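Local coordinates for protein lipase (Acinetobacter baumannii, PDB 4OPM) that probably hydrolyses ester bonds of lipids such as triacylglycerols, as a putative lipase built on the alpha/beta hydrolase fold, at residues I74-P79 / E99-F104; D224-L229 / K257-N262. One frame throughout, in Å; residues are numbered along the deposited sequence.

Interaction 1. Residues I74-P79 / E99-F104; sequences IIPDLP and EKLRRF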
ATOM      1  N   ILE A  74      -1.835   2.113  12.144  1.00 16.31           N
ATOM      2  CA  ILE A  74      -0.961   0.925  12.132  1.00 15.92           C
ATOM      3  C   ILE A  74      -0.462   0.721  10.704  1.00 18.56           C
ATOM      4  O   ILE A  74      -1.271   0.639   9.777  1.00 18.19           O
ATOM      5  CB  ILE A  74      -1.693  -0.328  12.680  1.00 19.14           C
ATOM      6  CG1 ILE A  74      -2.161  -0.118  14.147  1.00 19.74           C
ATOM      7  CG2 ILE A  74      -0.832  -1.616  12.521  1.00 19.34           C
ATOM      8  CD1 ILE A  74      -1.015  -0.123  15.215  1.00 25.57           C
ATOM      9  N   ILE A  75       0.867   0.671  10.520  1.00 14.89           N
ATOM     10  CA  ILE A  75       1.441   0.573   9.171  1.00 13.32           C
ATOM     11  C   ILE A  75       2.516  -0.515   9.137  1.00 17.92           C
ATOM     12  O   ILE A  75       3.675  -0.251   9.445  1.00 16.22           O
ATOM     13  CB  ILE A  75       2.026   1.926   8.656  1.00 15.10           C
ATOM     14  CG1 ILE A  75       1.244   3.159   9.143  1.00 15.62           C
ATOM     15  CG2 ILE A  75       2.200   1.897   7.113  1.00 16.38           C
ATOM     16  CD1 ILE A  75       1.902   4.518   8.748  1.00 16.44           C
ATOM     17  N   PRO A  76       2.169  -1.721   8.702  1.00 17.53           N
ATOM     18  CA  PRO A  76       3.176  -2.785   8.688  1.00 17.22           C
ATOM     19  C   PRO A  76       4.063  -2.787   7.463  1.00 20.27           C
ATOM     20  O   PRO A  76       3.651  -2.393   6.366  1.00 20.27           O
ATOM     21  CB  PRO A  76       2.324  -4.069   8.709  1.00 19.87           C
ATOM     22  CG  PRO A  76       1.036  -3.680   8.028  1.00 23.35           C
ATOM     23  CD  PRO A  76       0.826  -2.212   8.316  1.00 19.43           C
ATOM     24  N   ASP A  77       5.281  -3.287   7.653  1.00 17.63           N
ATOM     25  CA  ASP A  77       6.168  -3.673   6.574  1.00 16.92           C
ATOM     26  C   ASP A  77       5.723  -5.074   6.180  1.00 19.75           C
ATOM     27  O   ASP A  77       5.776  -5.993   7.009  1.00 19.17           O
ATOM     28  CB  ASP A  77       7.642  -3.690   7.006  1.00 18.37           C
ATOM     29  CG  ASP A  77       8.351  -2.358   6.995  1.00 21.58           C
ATOM     30  OD1 ASP A  77       8.041  -1.523   6.102  1.00 20.87           O
ATOM     31  OD2 ASP A  77       9.293  -2.196   7.786  1.00 23.92           O
ATOM     32  N   LEU A  78       5.243  -5.254   4.963  1.00 17.20           N
ATOM     33  CA  LEU A  78       4.835  -6.598   4.558  1.00 18.16           C
ATOM     34  C   LEU A  78       6.050  -7.489   4.364  1.00 20.26           C
ATOM     35  O   LEU A  78       7.131  -6.974   4.057  1.00 19.35           O
ATOM     36  CB  LEU A  78       4.037  -6.535   3.224  1.00 18.49           C
ATOM     37  CG  LEU A  78       2.700  -5.778   3.231  1.00 22.64           C
ATOM     38  CD1 LEU A  78       2.204  -5.545   1.806  1.00 22.49           C
ATOM     39  CD2 LEU A  78       1.630  -6.538   4.021  1.00 23.61           C
ATOM     40  N   PRO A  79       5.899  -8.824   4.493  1.00 18.63           N
ATOM     41  CA  PRO A  79       7.003  -9.736   4.128  1.00 19.00           C
ATOM     42  C   PRO A  79       7.623  -9.351   2.774  1.00 23.64           C
ATOM     43  O   PRO A  79       6.895  -9.064   1.813  1.00 23.96           O
ATOM     44  CB  PRO A  79       6.291 -11.085   4.021  1.00 20.96           C
ATOM     45  CG  PRO A  79       5.184 -10.982   5.009  1.00 24.88           C
ATOM     46  CD  PRO A  79       4.674  -9.580   4.828  1.00 20.67           C
ATOM     47  N   GLU A  99      -3.855 -13.517   4.729  1.00 20.12           N
ATOM     48  CA  GLU A  99      -4.083 -14.361   5.900  1.00 19.75           C
ATOM     49  C   GLU A  99      -3.062 -14.016   6.996  1.00 23.17           C
ATOM     50  O   GLU A  99      -3.451 -13.923   8.152  1.00 23.09           O
ATOM     51  CB  GLU A  99      -4.026 -15.853   5.534  1.00 21.21           C
ATOM     52  CG  GLU A  99      -4.396 -16.772   6.692  1.00 26.68           C
ATOM     53  CD  GLU A  99      -3.252 -17.215   7.587  1.00 43.50           C
ATOM     54  OE1 GLU A  99      -2.088 -17.181   7.130  1.00 35.66           O
ATOM     55  OE2 GLU A  99      -3.518 -17.601   8.748  1.00 36.44           O
ATOM     56  N   LYS A 100      -1.769 -13.825   6.643  1.00 20.27           N
ATOM     57  CA  LYS A 100      -0.748 -13.507   7.656  1.00 20.24           C
ATOM     58  C   LYS A 100      -0.967 -12.088   8.207  1.00 22.64           C
ATOM     59  O   LYS A 100      -0.731 -11.853   9.394  1.00 22.59           O
ATOM     60  CB  LYS A 100       0.678 -13.703   7.122  1.00 21.32           C
ATOM     61  CG  LYS A 100       1.032 -15.170   6.843  1.00 22.67           C
ATOM     62  CD  LYS A 100       0.949 -16.061   8.112  1.00 25.76           C
ATOM     63  CE  LYS A 100       1.362 -17.487   7.875  1.00 26.34           C
ATOM     64  NZ  LYS A 100       0.377 -18.215   7.008  1.00 24.91           N
ATOM     65  N   LEU A 101      -1.493 -11.163   7.379  1.00 19.25           N
ATOM     66  CA  LEU A 101      -1.824  -9.827   7.855  1.00 18.16           C
ATOM     67  C   LEU A 101      -2.964  -9.935   8.887  1.00 21.61           C
ATOM     68  O   LEU A 101      -2.899  -9.274   9.914  1.00 19.16           O
ATOM     69  CB  LEU A 101      -2.202  -8.902   6.691  1.00 17.20           C
ATOM     70  CG  LEU A 101      -2.557  -7.472   7.060  1.00 20.89           C
ATOM     71  CD1 LEU A 101      -1.341  -6.704   7.585  1.00 20.80           C
ATOM     72  CD2 LEU A 101      -3.176  -6.754   5.869  1.00 22.89           C
ATOM     73  N   ARG A 102      -3.962 -10.818   8.650  1.00 19.97           N
ATOM     74  CA  ARG A 102      -5.033 -11.036   9.633  1.00 20.82           C
ATOM     75  C   ARG A 102      -4.440 -11.554  10.968  1.00 22.94           C
ATOM     76  O   ARG A 102      -4.832 -11.078  12.039  1.00 23.33           O
ATOM     77  CB  ARG A 102      -6.099 -12.006   9.097  1.00 23.16           C
ATOM     78  CG  ARG A 102      -7.207 -12.356  10.101  1.00 26.77           C
ATOM     79  CD  ARG A 102      -8.077 -11.162  10.461  1.00 31.97           C
ATOM     80  NE  ARG A 102      -8.951 -11.465  11.594  1.00 36.49           N
ATOM     81  CZ  ARG A 102      -9.428 -10.560  12.440  1.00 48.48           C
ATOM     82  NH1 ARG A 102      -9.118  -9.276  12.296  1.00 36.20           N
ATOM     83  NH2 ARG A 102     -10.218 -10.929  13.437  1.00 37.92           N
ATOM     84  N   ARG A 103      -3.487 -12.509  10.904  1.00 20.30           N
ATOM     85  CA  ARG A 103      -2.836 -13.055  12.109  1.00 21.22           C
ATOM     86  C   ARG A 103      -2.117 -11.926  12.872  1.00 23.54           C
ATOM     87  O   ARG A 103      -2.165 -11.889  14.108  1.00 23.55           O
ATOM     88  CB  ARG A 103      -1.851 -14.194  11.775  1.00 20.66           C
ATOM     89  CG  ARG A 103      -2.469 -15.416  11.081  1.00 26.98           C
ATOM     90  CD  ARG A 103      -3.309 -16.310  11.990  1.00 31.62           C
ATOM     91  NE  ARG A 103      -4.667 -15.795  12.218  1.00 30.01           N
ATOM     92  CZ  ARG A 103      -5.703 -15.973  11.400  1.00 43.35           C
ATOM     93  NH1 ARG A 103      -5.555 -16.639  10.260  1.00 31.99           N
ATOM     94  NH2 ARG A 103      -6.892 -15.475  11.710  1.00 30.61           N
ATOM     95  N   PHE A 104      -1.484 -10.998  12.124  1.00 19.22           N
ATOM     96  CA  PHE A 104      -0.813  -9.835  12.693  1.00 18.47           C
ATOM     97  C   PHE A 104      -1.830  -8.918  13.402  1.00 20.75           C
ATOM     98  O   PHE A 104      -1.576  -8.513  14.526  1.00 21.07           O
ATOM     99  CB  PHE A 104      -0.037  -9.049  11.614  1.00 18.65           C
ATOM    100  CG  PHE A 104       0.378  -7.667  12.073  1.00 19.08           C
ATOM    101  CD1 PHE A 104       1.465  -7.497  12.925  1.00 21.76           C
ATOM    102  CD2 PHE A 104      -0.344  -6.537  11.686  1.00 20.54           C
ATOM    103  CE1 PHE A 104       1.828  -6.224  13.381  1.00 21.51           C
ATOM    104  CE2 PHE A 104       0.027  -5.260  12.131  1.00 23.17           C
ATOM    105  CZ  PHE A 104       1.102  -5.113  12.984  1.00 21.93           C
TER
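Phe104 turns the edge of its ring, not a face, to Ile74: the branch methyl CG2 of Ile74 lies near the ring plane, 3.8 Å from Phe104 CE2 and 4.0 Å from Phe104 CZ. Two torsions set up this meeting. On the helix, Phe104 has CG anti to the backbone N (chi1 165°), which sends the ring out from 99-104 to the strand; on the strand, a chi1 of -60° in Ile74 sets CG2 anti to the backbone N, on the helix side, and it is this short branch that meets the ring. One turn back along the helix, Leu101 reaches out in the same way. Its CD1 methyl comes to 3.9 Å from CG of Pro76, and the two side chains lie roughly perpendicular. Pro76 also approaches the Phe104 ring at an oblique angle, with its CB 4.3 Å from Phe104 CE2, so the proline touches both helix residues.

All four touching residues are buried, and what joins them is purely apolar. Glu99, Lys100 and Arg103, partly exposed, form a salt-bridge network within the helix, with Lys100 NZ on OE1 and Arg103 NH1 on OE2 of Glu99, each at 2.7 Å; the carboxylate is thereby gripped at both oxygens. Around the apolar patch, Trp34 and Tyr36 meet the Phe104 ring, the tyrosine edge-to-face, while Ile50 touches Leu101.

The axes of strand 74-76 and helix 99-104 come within 11.4 Å of each other, their N-to-C directions 136° apart. This is a helix laid on one face of the central sheet, the layered packing of the alpha/beta hydrolase fold.

Interaction 2. Residues D224-L229 / K257-N262; sequences DSFAVL and KRLLKN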
ATOM      1  N   ASP A 224     -13.631 -12.584 -13.916  1.00 24.20           N
ATOM      2  CA  ASP A 224     -14.809 -13.283 -13.370  1.00 24.02           C
ATOM      3  C   ASP A 224     -14.593 -13.621 -11.884  1.00 26.40           C
ATOM      4  O   ASP A 224     -15.475 -13.373 -11.066  1.00 26.57           O
ATOM      5  CB  ASP A 224     -15.125 -14.561 -14.162  1.00 26.45           C
ATOM      6  CG  ASP A 224     -15.956 -14.354 -15.414  1.00 35.03           C
ATOM      7  OD1 ASP A 224     -16.427 -13.217 -15.640  1.00 33.09           O
ATOM      8  OD2 ASP A 224     -16.150 -15.335 -16.167  1.00 41.11           O
ATOM      9  N   SER A 225     -13.396 -14.137 -11.539  1.00 22.87           N
ATOM     10  CA  SER A 225     -13.015 -14.464 -10.154  1.00 23.03           C
ATOM     11  C   SER A 225     -13.034 -13.214  -9.284  1.00 25.76           C
ATOM     12  O   SER A 225     -13.519 -13.243  -8.149  1.00 25.26           O
ATOM     13  CB  SER A 225     -11.616 -15.083 -10.095  1.00 25.39           C
ATOM     14  OG  SER A 225     -11.373 -16.017 -11.132  1.00 25.76           O
ATOM     15  N   PHE A 226     -12.522 -12.108  -9.838  1.00 22.96           N
ATOM     16  CA  PHE A 226     -12.437 -10.834  -9.134  1.00 21.87           C
ATOM     17  C   PHE A 226     -13.834 -10.274  -8.864  1.00 26.87           C
ATOM     18  O   PHE A 226     -14.057  -9.708  -7.793  1.00 26.65           O
ATOM     19  CB  PHE A 226     -11.584  -9.851  -9.934  1.00 22.49           C
ATOM     20  CG  PHE A 226     -11.284  -8.573  -9.189  1.00 22.31           C
ATOM     21  CD1 PHE A 226     -10.385  -8.563  -8.130  1.00 24.02           C
ATOM     22  CD2 PHE A 226     -11.883  -7.376  -9.566  1.00 23.37           C
ATOM     23  CE1 PHE A 226     -10.115  -7.379  -7.439  1.00 23.40           C
ATOM     24  CE2 PHE A 226     -11.601  -6.190  -8.886  1.00 24.76           C
ATOM     25  CZ  PHE A 226     -10.723  -6.202  -7.822  1.00 22.28           C
ATOM     26  N   ALA A 227     -14.779 -10.468  -9.813  1.00 23.85           N
ATOM     27  CA  ALA A 227     -16.169 -10.029  -9.654  1.00 24.10           C
ATOM     28  C   ALA A 227     -16.852 -10.822  -8.530  1.00 29.31           C
ATOM     29  O   ALA A 227     -17.632 -10.249  -7.768  1.00 29.95           O
ATOM     30  CB  ALA A 227     -16.928 -10.187 -10.959  1.00 25.41           C
ATOM     31  N   VAL A 228     -16.512 -12.122  -8.392  1.00 26.02           N
ATOM     32  CA  VAL A 228     -17.054 -12.983  -7.332  1.00 26.88           C
ATOM     33  C   VAL A 228     -16.553 -12.466  -5.965  1.00 28.86           C
ATOM     34  O   VAL A 228     -17.347 -12.325  -5.032  1.00 29.12           O
ATOM     35  CB  VAL A 228     -16.723 -14.486  -7.574  1.00 32.13           C
ATOM     36  CG1 VAL A 228     -17.017 -15.339  -6.338  1.00 32.77           C
ATOM     37  CG2 VAL A 228     -17.480 -15.026  -8.787  1.00 32.96           C
ATOM     38  N   LEU A 229     -15.259 -12.134  -5.871  1.00 24.74           N
ATOM     39  CA  LEU A 229     -14.677 -11.596  -4.644  1.00 23.45           C
ATOM     40  C   LEU A 229     -15.335 -10.246  -4.263  1.00 25.81           C
ATOM     41  O   LEU A 229     -15.773 -10.082  -3.124  1.00 25.19           O
ATOM     42  CB  LEU A 229     -13.148 -11.425  -4.792  1.00 23.46           C
ATOM     43  CG  LEU A 229     -12.437 -10.545  -3.724  1.00 27.26           C
ATOM     44  CD1 LEU A 229     -12.473 -11.206  -2.340  1.00 28.05           C
ATOM     45  CD2 LEU A 229     -11.004 -10.215  -4.132  1.00 28.71           C
ATOM     46  N   LYS A 257     -15.661   0.886  -8.923  1.00 20.32           N
ATOM     47  CA  LYS A 257     -16.889   1.545  -8.494  1.00 21.19           C
ATOM     48  C   LYS A 257     -18.108   0.672  -8.863  1.00 26.01           C
ATOM     49  O   LYS A 257     -18.969   0.462  -8.016  1.00 27.31           O
ATOM     50  CB  LYS A 257     -17.003   2.958  -9.119  1.00 22.99           C
ATOM     51  CG  LYS A 257     -18.395   3.629  -9.009  1.00 31.19           C
ATOM     52  CD  LYS A 257     -18.732   4.000  -7.578  1.00 38.03           C
ATOM     53  CE  LYS A 257     -19.984   4.826  -7.460  1.00 46.15           C
ATOM     54  NZ  LYS A 257     -21.202   3.985  -7.545  1.00 49.12           N
ATOM     55  N   ARG A 258     -18.148   0.134 -10.098  1.00 22.76           N
ATOM     56  CA  ARG A 258     -19.247  -0.718 -10.558  1.00 23.80           C
ATOM     57  C   ARG A 258     -19.310  -2.043  -9.783  1.00 26.18           C
ATOM     58  O   ARG A 258     -20.398  -2.546  -9.521  1.00 26.23           O
ATOM     59  CB  ARG A 258     -19.106  -1.016 -12.061  1.00 25.92           C
ATOM     60  CG  ARG A 258     -19.347   0.193 -12.973  1.00 36.44           C
ATOM     61  CD  ARG A 258     -19.503  -0.198 -14.439  1.00 45.89           C
ATOM     62  NE  ARG A 258     -18.301  -0.811 -15.021  1.00 54.45           N
ATOM     63  CZ  ARG A 258     -17.284  -0.134 -15.553  1.00 62.45           C
ATOM     64  NH1 ARG A 258     -17.295   1.196 -15.565  1.00 48.18           N
ATOM     65  NH2 ARG A 258     -16.245  -0.780 -16.068  1.00 41.75           N
ATOM     66  N   LEU A 259     -18.139  -2.595  -9.402  1.00 22.40           N
ATOM     67  CA  LEU A 259     -18.031  -3.887  -8.731  1.00 21.37           C
ATOM     68  C   LEU A 259     -18.337  -3.843  -7.233  1.00 25.54           C
ATOM     69  O   LEU A 259     -18.785  -4.852  -6.676  1.00 26.41           O
ATOM     70  CB  LEU A 259     -16.626  -4.484  -8.943  1.00 21.62           C
ATOM     71  CG  LEU A 259     -16.308  -4.999 -10.364  1.00 25.80           C
ATOM     72  CD1 LEU A 259     -14.832  -5.344 -10.493  1.00 25.30           C
ATOM     73  CD2 LEU A 259     -17.165  -6.227 -10.738  1.00 29.37           C
ATOM     74  N   LEU A 260     -18.072  -2.708  -6.578  1.00 21.18           N
ATOM     75  CA  LEU A 260     -18.282  -2.596  -5.137  1.00 20.78           C
ATOM     76  C   LEU A 260     -19.572  -1.850  -4.817  1.00 26.26           C
ATOM     77  O   LEU A 260     -19.695  -0.662  -5.129  1.00 26.16           O
ATOM     78  CB  LEU A 260     -17.071  -1.902  -4.487  1.00 19.85           C
ATOM     79  CG  LEU A 260     -15.732  -2.647  -4.619  1.00 24.03           C
ATOM     80  CD1 LEU A 260     -14.560  -1.721  -4.314  1.00 23.81           C
ATOM     81  CD2 LEU A 260     -15.688  -3.890  -3.719  1.00 27.71           C
ATOM     82  N   LYS A 261     -20.525  -2.565  -4.177  1.00 24.50           N
ATOM     83  CA  LYS A 261     -21.869  -2.118  -3.790  1.00 24.47           C
ATOM     84  C   LYS A 261     -21.879  -0.740  -3.091  1.00 25.66           C
ATOM     85  O   LYS A 261     -22.697   0.107  -3.441  1.00 25.25           O
ATOM     86  CB  LYS A 261     -22.501  -3.172  -2.850  1.00 27.87           C
ATOM     87  CG  LYS A 261     -23.970  -2.948  -2.511  1.00 53.25           C
ATOM     88  CD  LYS A 261     -24.478  -4.013  -1.545  1.00 67.96           C
ATOM     89  CE  LYS A 261     -25.938  -3.828  -1.200  1.00 82.53           C
ATOM     90  NZ  LYS A 261     -26.446  -4.941  -0.351  1.00 92.85           N
ATOM     91  N   ASN A 262     -20.993  -0.536  -2.110  1.00 21.26           N
ATOM     92  CA  ASN A 262     -20.975   0.687  -1.315  1.00 21.84           C
ATOM     93  C   ASN A 262     -19.756   1.565  -1.591  1.00 23.85           C
ATOM     94  O   ASN A 262     -19.292   2.293  -0.719  1.00 23.27           O
ATOM     95  CB  ASN A 262     -21.112   0.335   0.170  1.00 24.19           C
ATOM     96  CG  ASN A 262     -22.492  -0.236   0.461  1.00 39.23           C
ATOM     97  OD1 ASN A 262     -23.512   0.291   0.002  1.00 28.64           O
ATOM     98  ND2 ASN A 262     -22.560  -1.368   1.156  1.00 30.28           N
TER
HETATM   99  O   HOH W   1     -19.042  -7.363  -7.699  1.00 28.65           O
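Phe226 carries its CG anti to the backbone N (chi1 -172°), whereas in Leu259 CG is trans to the carbonyl carbon (chi1 -72°); these two settings bring the phenyl ring and the leucine fork together. The contact belongs to the outer part of the alpha/beta hydrolase fold, where helix 223-231 meets the C-terminal end of helix 251-259. Leu259 does most of the work, using each of its methyls on a different partner. CD1 comes to the edge of the Phe226 ring, near its plane, 3.7 Å from both CD2 and CE2 of Phe226, and the two side chains are about perpendicular. CD2 instead rests on Ala227, 4.0 Å from its CB and 4.1 Å from its CA. With just a methyl at Ala227, the backbones come close: the CA atoms of Ala227 and Leu259 are 6.5 Å apart.

Phe226 is buried, with Phe149 meeting its ring edge-to-face and Leu127 of helix 121-132 touching it as well. A bound polyethylene glycol, probably from the crystallisation liquor, also lies about 4 Å from this side chain. Ala227 and Leu259 are less enclosed, so the contact runs from a buried ring to a partly open flank.

Right after Leu259 the chain gives up helical geometry, at Leu260, and a water sits at the carbonyl of Leu259. This one water links the two segments, donating to Leu259 O at 2.7 Å and, more loosely, to Ala227 O at 3.2 Å.

In the fold
Interaction 1 comes first along the chain and is complete before interaction 2 begins. Their centres lie about 24 Å apart, with nearest atoms about 11 Å from each other, so the two do not touch. The centre of interaction 1, where helix 94-107 covers strand 72-76 of the mixed sheet, is about 11 Å from the centre of the chain; that of interaction 2, about 20 Å out, pairs helices 223-231 and 251-259, which flank strand 237-242 in sequence. Both fall within the alpha/beta hydrolase range. In strand order, 46-50, 114-119 and 137-143 stand between 72-76 and 237-242, so the contacts belong to different parts of one sheet-centred fold: helix on strand, then helix against helix.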